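PDB 1VQ0: 33 kDa chaperonin from Thermotoga maritima, which probably acts as a redox-regulated molecular chaperone, protecting thermally unfolding and oxidatively damaged proteins from irreversible aggregation. Local coordinates for residues M199-P208 and D221-E229. Numbering follows the deposited sequence.
Sequences MIEKNIKNLP and DVLERIFGE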
ATOM      1  N   MET A 199      11.897 -24.486  17.991  1.00 42.81           N
ATOM      2  CA  MET A 199      13.326 -24.794  17.857  1.00 42.28           C
ATOM      3  C   MET A 199      14.044 -23.838  16.905  1.00 42.55           C
ATOM      4  O   MET A 199      15.137 -23.355  17.208  1.00 42.30           O
ATOM      5  CB  MET A 199      13.480 -26.221  17.347  1.00 42.31           C
ATOM      6  CG  MET A 199      14.909 -26.679  17.162  1.00 41.32           C
ATOM      7  SD  MET A 199      15.059 -27.753  15.760  1.00 43.15           S
ATOM      8  CE  MET A 199      14.788 -26.603  14.491  1.00 38.00           C
ATOM      9  N   ILE A 200      13.431 -23.592  15.748  1.00 42.93           N
ATOM     10  CA  ILE A 200      13.904 -22.584  14.799  1.00 43.19           C
ATOM     11  C   ILE A 200      14.048 -21.212  15.479  1.00 42.97           C
ATOM     12  O   ILE A 200      15.112 -20.617  15.454  1.00 42.06           O
ATOM     13  CB  ILE A 200      12.942 -22.496  13.586  1.00 43.31           C
ATOM     14  CG1 ILE A 200      13.034 -23.763  12.736  1.00 43.71           C
ATOM     15  CG2 ILE A 200      13.271 -21.311  12.726  1.00 42.59           C
ATOM     16  CD1 ILE A 200      12.026 -23.787  11.602  1.00 45.09           C
ATOM     17  N   GLU A 201      12.959 -20.734  16.072  1.00 43.39           N
ATOM     18  CA  GLU A 201      12.942 -19.498  16.852  1.00 43.84           C
ATOM     19  C   GLU A 201      14.097 -19.448  17.849  1.00 42.64           C
ATOM     20  O   GLU A 201      14.844 -18.483  17.886  1.00 42.35           O
ATOM     21  CB  GLU A 201      11.633 -19.381  17.642  1.00 45.05           C
ATOM     22  CG  GLU A 201      10.508 -18.587  16.987  1.00 50.17           C
ATOM     23  CD  GLU A 201       9.154 -18.704  17.735  1.00 54.95           C
ATOM     24  OE1 GLU A 201       9.095 -19.243  18.883  1.00 57.31           O
ATOM     25  OE2 GLU A 201       8.135 -18.266  17.155  1.00 56.55           O
ATOM     26  N   LYS A 202      14.225 -20.499  18.662  1.00 41.61           N
ATOM     27  CA  LYS A 202      15.255 -20.566  19.708  1.00 40.32           C
ATOM     28  C   LYS A 202      16.667 -20.534  19.152  1.00 39.34           C
ATOM     29  O   LYS A 202      17.524 -19.825  19.676  1.00 39.50           O
ATOM     30  CB  LYS A 202      15.075 -21.818  20.577  1.00 40.65           C
ATOM     31  CG  LYS A 202      15.972 -21.807  21.844  1.00 41.16           C
ATOM     32  CD  LYS A 202      15.751 -22.987  22.765  1.00 44.29           C
ATOM     33  CE  LYS A 202      16.692 -22.918  23.989  1.00 46.67           C
ATOM     34  NZ  LYS A 202      16.434 -23.981  25.051  1.00 49.37           N
ATOM     35  N   ASN A 203      16.893 -21.336  18.110  1.00 38.49           N
ATOM     36  CA  ASN A 203      18.166 -21.404  17.405  1.00 37.66           C
ATOM     37  C   ASN A 203      18.585 -20.062  16.779  1.00 37.30           C
ATOM     38  O   ASN A 203      19.738 -19.649  16.900  1.00 37.53           O
ATOM     39  CB  ASN A 203      18.129 -22.517  16.326  1.00 37.01           C
ATOM     40  CG  ASN A 203      18.109 -23.932  16.931  1.00 38.24           C
ATOM     41  OD1 ASN A 203      18.272 -24.090  18.131  1.00 36.60           O
ATOM     42  ND2 ASN A 203      17.898 -24.954  16.090  1.00 36.01           N
ATOM     43  N   ILE A 204      17.663 -19.371  16.129  1.00 37.88           N
ATOM     44  CA  ILE A 204      17.981 -18.060  15.564  1.00 38.96           C
ATOM     45  C   ILE A 204      18.273 -17.027  16.680  1.00 41.29           C
ATOM     46  O   ILE A 204      19.262 -16.279  16.622  1.00 41.83           O
ATOM     47  CB  ILE A 204      16.842 -17.552  14.656  1.00 38.65           C
ATOM     48  CG1 ILE A 204      16.723 -18.414  13.412  1.00 39.19           C
ATOM     49  CG2 ILE A 204      17.064 -16.040  14.258  1.00 38.71           C
ATOM     50  CD1 ILE A 204      15.428 -18.141  12.577  1.00 38.72           C
ATOM     51  N   LYS A 205      17.405 -16.976  17.681  1.00 43.17           N
ATOM     52  CA  LYS A 205      17.584 -16.045  18.800  1.00 45.52           C
ATOM     53  C   LYS A 205      18.951 -16.248  19.470  1.00 44.56           C
ATOM     54  O   LYS A 205      19.552 -15.295  19.972  1.00 45.15           O
ATOM     55  CB  LYS A 205      16.457 -16.203  19.839  1.00 46.74           C
ATOM     56  CG  LYS A 205      16.370 -15.059  20.874  1.00 53.22           C
ATOM     57  CD  LYS A 205      15.746 -15.551  22.200  1.00 59.74           C
ATOM     58  CE  LYS A 205      15.510 -14.412  23.222  1.00 61.92           C
ATOM     59  NZ  LYS A 205      15.154 -14.973  24.607  1.00 63.93           N
ATOM     60  N   ASN A 206      19.433 -17.483  19.474  1.00 43.41           N
ATOM     61  CA  ASN A 206      20.707 -17.779  20.082  1.00 42.74           C
ATOM     62  C   ASN A 206      21.915 -17.355  19.269  1.00 42.05           C
ATOM     63  O   ASN A 206      23.027 -17.385  19.780  1.00 41.18           O
ATOM     64  CB  ASN A 206      20.817 -19.278  20.335  1.00 43.15           C
ATOM     65  CG  ASN A 206      20.243 -19.701  21.687  1.00 44.39           C
ATOM     66  OD1 ASN A 206      19.730 -18.884  22.445  1.00 42.12           O
ATOM     67  ND2 ASN A 206      20.333 -21.010  21.984  1.00 44.06           N
ATOM     68  N   LEU A 207      21.723 -17.019  17.994  1.00 41.44           N
ATOM     69  CA  LEU A 207      22.868 -16.724  17.121  1.00 40.46           C
ATOM     70  C   LEU A 207      23.500 -15.390  17.505  1.00 40.26           C
ATOM     71  O   LEU A 207      22.814 -14.492  18.003  1.00 41.21           O
ATOM     72  CB  LEU A 207      22.465 -16.712  15.635  1.00 39.69           C
ATOM     73  CG  LEU A 207      22.214 -18.060  14.941  1.00 37.95           C
ATOM     74  CD1 LEU A 207      21.734 -17.873  13.495  1.00 33.66           C
ATOM     75  CD2 LEU A 207      23.500 -18.927  14.956  1.00 35.39           C
ATOM     76  N   PRO A 208      24.806 -15.251  17.265  1.00 39.22           N
ATOM     77  CA  PRO A 208      25.426 -13.928  17.286  1.00 38.03           C
ATOM     78  C   PRO A 208      24.925 -13.064  16.150  1.00 38.13           C
ATOM     79  O   PRO A 208      24.395 -13.563  15.140  1.00 38.45           O
ATOM     80  CB  PRO A 208      26.917 -14.207  17.103  1.00 38.22           C
ATOM     81  CG  PRO A 208      27.111 -15.715  17.230  1.00 38.40           C
ATOM     82  CD  PRO A 208      25.772 -16.332  16.967  1.00 39.22           C
ATOM     83  N   ASP A 221      26.906 -23.846   7.478  1.00 36.25           N
ATOM     84  CA  ASP A 221      27.047 -24.183   8.885  1.00 35.88           C
ATOM     85  C   ASP A 221      26.117 -23.262   9.678  1.00 35.44           C
ATOM     86  O   ASP A 221      25.409 -23.714  10.570  1.00 36.43           O
ATOM     87  CB  ASP A 221      28.495 -24.019   9.320  1.00 36.45           C
ATOM     88  CG  ASP A 221      29.459 -24.910   8.520  1.00 39.61           C
ATOM     89  OD1 ASP A 221      29.053 -26.008   8.088  1.00 44.19           O
ATOM     90  OD2 ASP A 221      30.640 -24.598   8.269  1.00 44.82           O
ATOM     91  N   VAL A 222      26.070 -21.985   9.322  1.00 33.41           N
ATOM     92  CA  VAL A 222      25.045 -21.106   9.913  1.00 33.77           C
ATOM     93  C   VAL A 222      23.617 -21.696   9.781  1.00 33.07           C
ATOM     94  O   VAL A 222      22.821 -21.630  10.693  1.00 33.81           O
ATOM     95  CB  VAL A 222      25.039 -19.702   9.267  1.00 33.47           C
ATOM     96  CG1 VAL A 222      23.816 -18.862   9.737  1.00 33.22           C
ATOM     97  CG2 VAL A 222      26.300 -18.943   9.593  1.00 35.56           C
ATOM     98  N   LEU A 223      23.291 -22.243   8.623  1.00 32.47           N
ATOM     99  CA  LEU A 223      21.956 -22.807   8.412  1.00 31.78           C
ATOM    100  C   LEU A 223      21.752 -24.101   9.267  1.00 32.83           C
ATOM    101  O   LEU A 223      20.627 -24.389   9.737  1.00 31.70           O
ATOM    102  CB  LEU A 223      21.739 -23.115   6.921  1.00 31.04           C
ATOM    103  CG  LEU A 223      21.783 -22.010   5.859  1.00 30.01           C
ATOM    104  CD1 LEU A 223      21.729 -22.620   4.450  1.00 29.47           C
ATOM    105  CD2 LEU A 223      20.675 -21.056   6.050  1.00 33.15           C
ATOM    106  N   GLU A 224      22.834 -24.883   9.422  1.00 32.74           N
ATOM    107  CA  GLU A 224      22.789 -26.092  10.270  1.00 33.69           C
ATOM    108  C   GLU A 224      22.423 -25.729  11.698  1.00 34.38           C
ATOM    109  O   GLU A 224      21.566 -26.354  12.307  1.00 34.82           O
ATOM    110  CB  GLU A 224      24.107 -26.865  10.261  1.00 32.77           C
ATOM    111  CG  GLU A 224      24.150 -27.890  11.383  1.00 33.05           C
ATOM    112  CD  GLU A 224      25.346 -28.797  11.340  1.00 32.95           C
ATOM    113  OE1 GLU A 224      26.290 -28.506  10.564  1.00 34.32           O
ATOM    114  OE2 GLU A 224      25.287 -29.806  12.101  1.00 30.19           O
ATOM    115  N   ARG A 225      23.077 -24.691  12.189  1.00 36.84           N
ATOM    116  CA  ARG A 225      22.738 -24.089  13.475  1.00 37.88           C
ATOM    117  C   ARG A 225      21.280 -23.647  13.601  1.00 36.89           C
ATOM    118  O   ARG A 225      20.658 -23.944  14.622  1.00 37.38           O
ATOM    119  CB  ARG A 225      23.646 -22.906  13.754  1.00 39.26           C
ATOM    120  CG  ARG A 225      25.121 -23.259  13.841  1.00 43.12           C
ATOM    121  CD  ARG A 225      25.811 -22.599  14.972  1.00 47.45           C
ATOM    122  NE  ARG A 225      26.967 -21.835  14.530  1.00 49.30           N
ATOM    123  CZ  ARG A 225      27.446 -20.786  15.188  1.00 49.89           C
ATOM    124  NH1 ARG A 225      26.862 -20.370  16.318  1.00 46.74           N
ATOM    125  NH2 ARG A 225      28.513 -20.142  14.723  1.00 52.45           N
ATOM    126  N   ILE A 226      20.737 -22.941  12.598  1.00 34.29           N
ATOM    127  CA  ILE A 226      19.297 -22.623  12.613  1.00 33.49           C
ATOM    128  C   ILE A 226      18.336 -23.851  12.707  1.00 33.82           C
ATOM    129  O   ILE A 226      17.382 -23.848  13.500  1.00 34.60           O
ATOM    130  CB  ILE A 226      18.914 -21.766  11.403  1.00 33.38           C
ATOM    131  CG1 ILE A 226      19.551 -20.362  11.521  1.00 32.34           C
ATOM    132  CG2 ILE A 226      17.394 -21.618  11.325  1.00 33.26           C
ATOM    133  CD1 ILE A 226      19.606 -19.556  10.250  1.00 33.45           C
ATOM    134  N   PHE A 227      18.565 -24.873  11.887  1.00 32.71           N
ATOM    135  CA  PHE A 227      17.573 -25.920  11.707  1.00 32.98           C
ATOM    136  C   PHE A 227      17.790 -27.108  12.588  1.00 33.24           C
ATOM    137  O   PHE A 227      16.977 -28.038  12.570  1.00 34.22           O
ATOM    138  CB  PHE A 227      17.519 -26.337  10.237  1.00 32.56           C
ATOM    139  CG  PHE A 227      16.906 -25.307   9.389  1.00 33.01           C
ATOM    140  CD1 PHE A 227      15.537 -25.068   9.465  1.00 35.40           C
ATOM    141  CD2 PHE A 227      17.695 -24.468   8.600  1.00 32.70           C
ATOM    142  CE1 PHE A 227      14.959 -24.063   8.726  1.00 32.79           C
ATOM    143  CE2 PHE A 227      17.129 -23.485   7.836  1.00 31.22           C
ATOM    144  CZ  PHE A 227      15.758 -23.265   7.900  1.00 32.88           C
ATOM    145  N   GLY A 228      18.890 -27.093  13.346  1.00 33.92           N
ATOM    146  CA  GLY A 228      19.206 -28.199  14.295  1.00 34.42           C
ATOM    147  C   GLY A 228      19.834 -29.417  13.651  1.00 34.51           C
ATOM    148  O   GLY A 228      20.360 -30.226  14.334  1.00 35.53           O
ATOM    149  N   GLU A 229      19.763 -29.501  12.327  1.00 35.37           N
ATOM    150  CA  GLU A 229      20.414 -30.494  11.487  1.00 35.18           C
ATOM    151  C   GLU A 229      20.951 -29.776  10.233  1.00 34.84           C
ATOM    152  O   GLU A 229      20.575 -28.638   9.968  1.00 35.53           O
ATOM    153  CB  GLU A 229      19.402 -31.562  11.079  1.00 35.37           C
ATOM    154  CG  GLU A 229      18.338 -31.064  10.115  1.00 38.19           C
ATOM    155  CD  GLU A 229      16.974 -31.676  10.340  1.00 39.69           C
ATOM    156  OE1 GLU A 229      16.277 -31.241  11.295  1.00 40.01           O
ATOM    157  OE2 GLU A 229      16.612 -32.567   9.543  1.00 38.70           O
TER
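Asn203 makes the polar link between these two helices, its ND2 donating to the carbonyl O of Ile226 at 2.9 Å with an N-H...O angle of 160°. That oxygen lies almost in the amide plane of Asn203, yet the nitrogen sits above the carbonyl plane of Ile226, well off either lone pair. With CG beside its own backbone N (chi1 -70°), the amide reaches across to the last turn of helix 221-227, just before Gly228, where positive phi breaks the helix. With an alanine in place of Asn203, the Ile226 oxygen would probably be left without this donor and a gap opened where the amide now rests against the helix end. One turn earlier, Met199 bends at chi2 and chi3 and lays its CE against the O of Phe227, 3.2 Å away.

Most of the rest is apolar. Ile226 lies against the side chains of the other helix, its CG1 and CG2 both 3.9 Å from Ile204 CG1, while Leu207 CD1 comes in at about a right angle to meet Ile226 CG1 at 3.9 Å. Ile226 CG2 also lies over the centre of the Phe227 ring, and Ile200 CD1 reaches the CE1 of that ring at 4.1 Å. At the rim a methyl meets a guanidinium: Leu207 CD2 packs 3.9 Å from NH1 of Arg225.

The segments' axes pass 8.3 Å apart at 132°, an inclined, roughly antiparallel pair joined through helix 210-213, whose Leu213 touches Leu207, Pro208, Val222 and Arg225. Beneath, Phe183 and Val185 of strand 176-187 and Val24 and Ile28 of strand 24-30 receive the apolar side, seating the pair on the large mixed sheet.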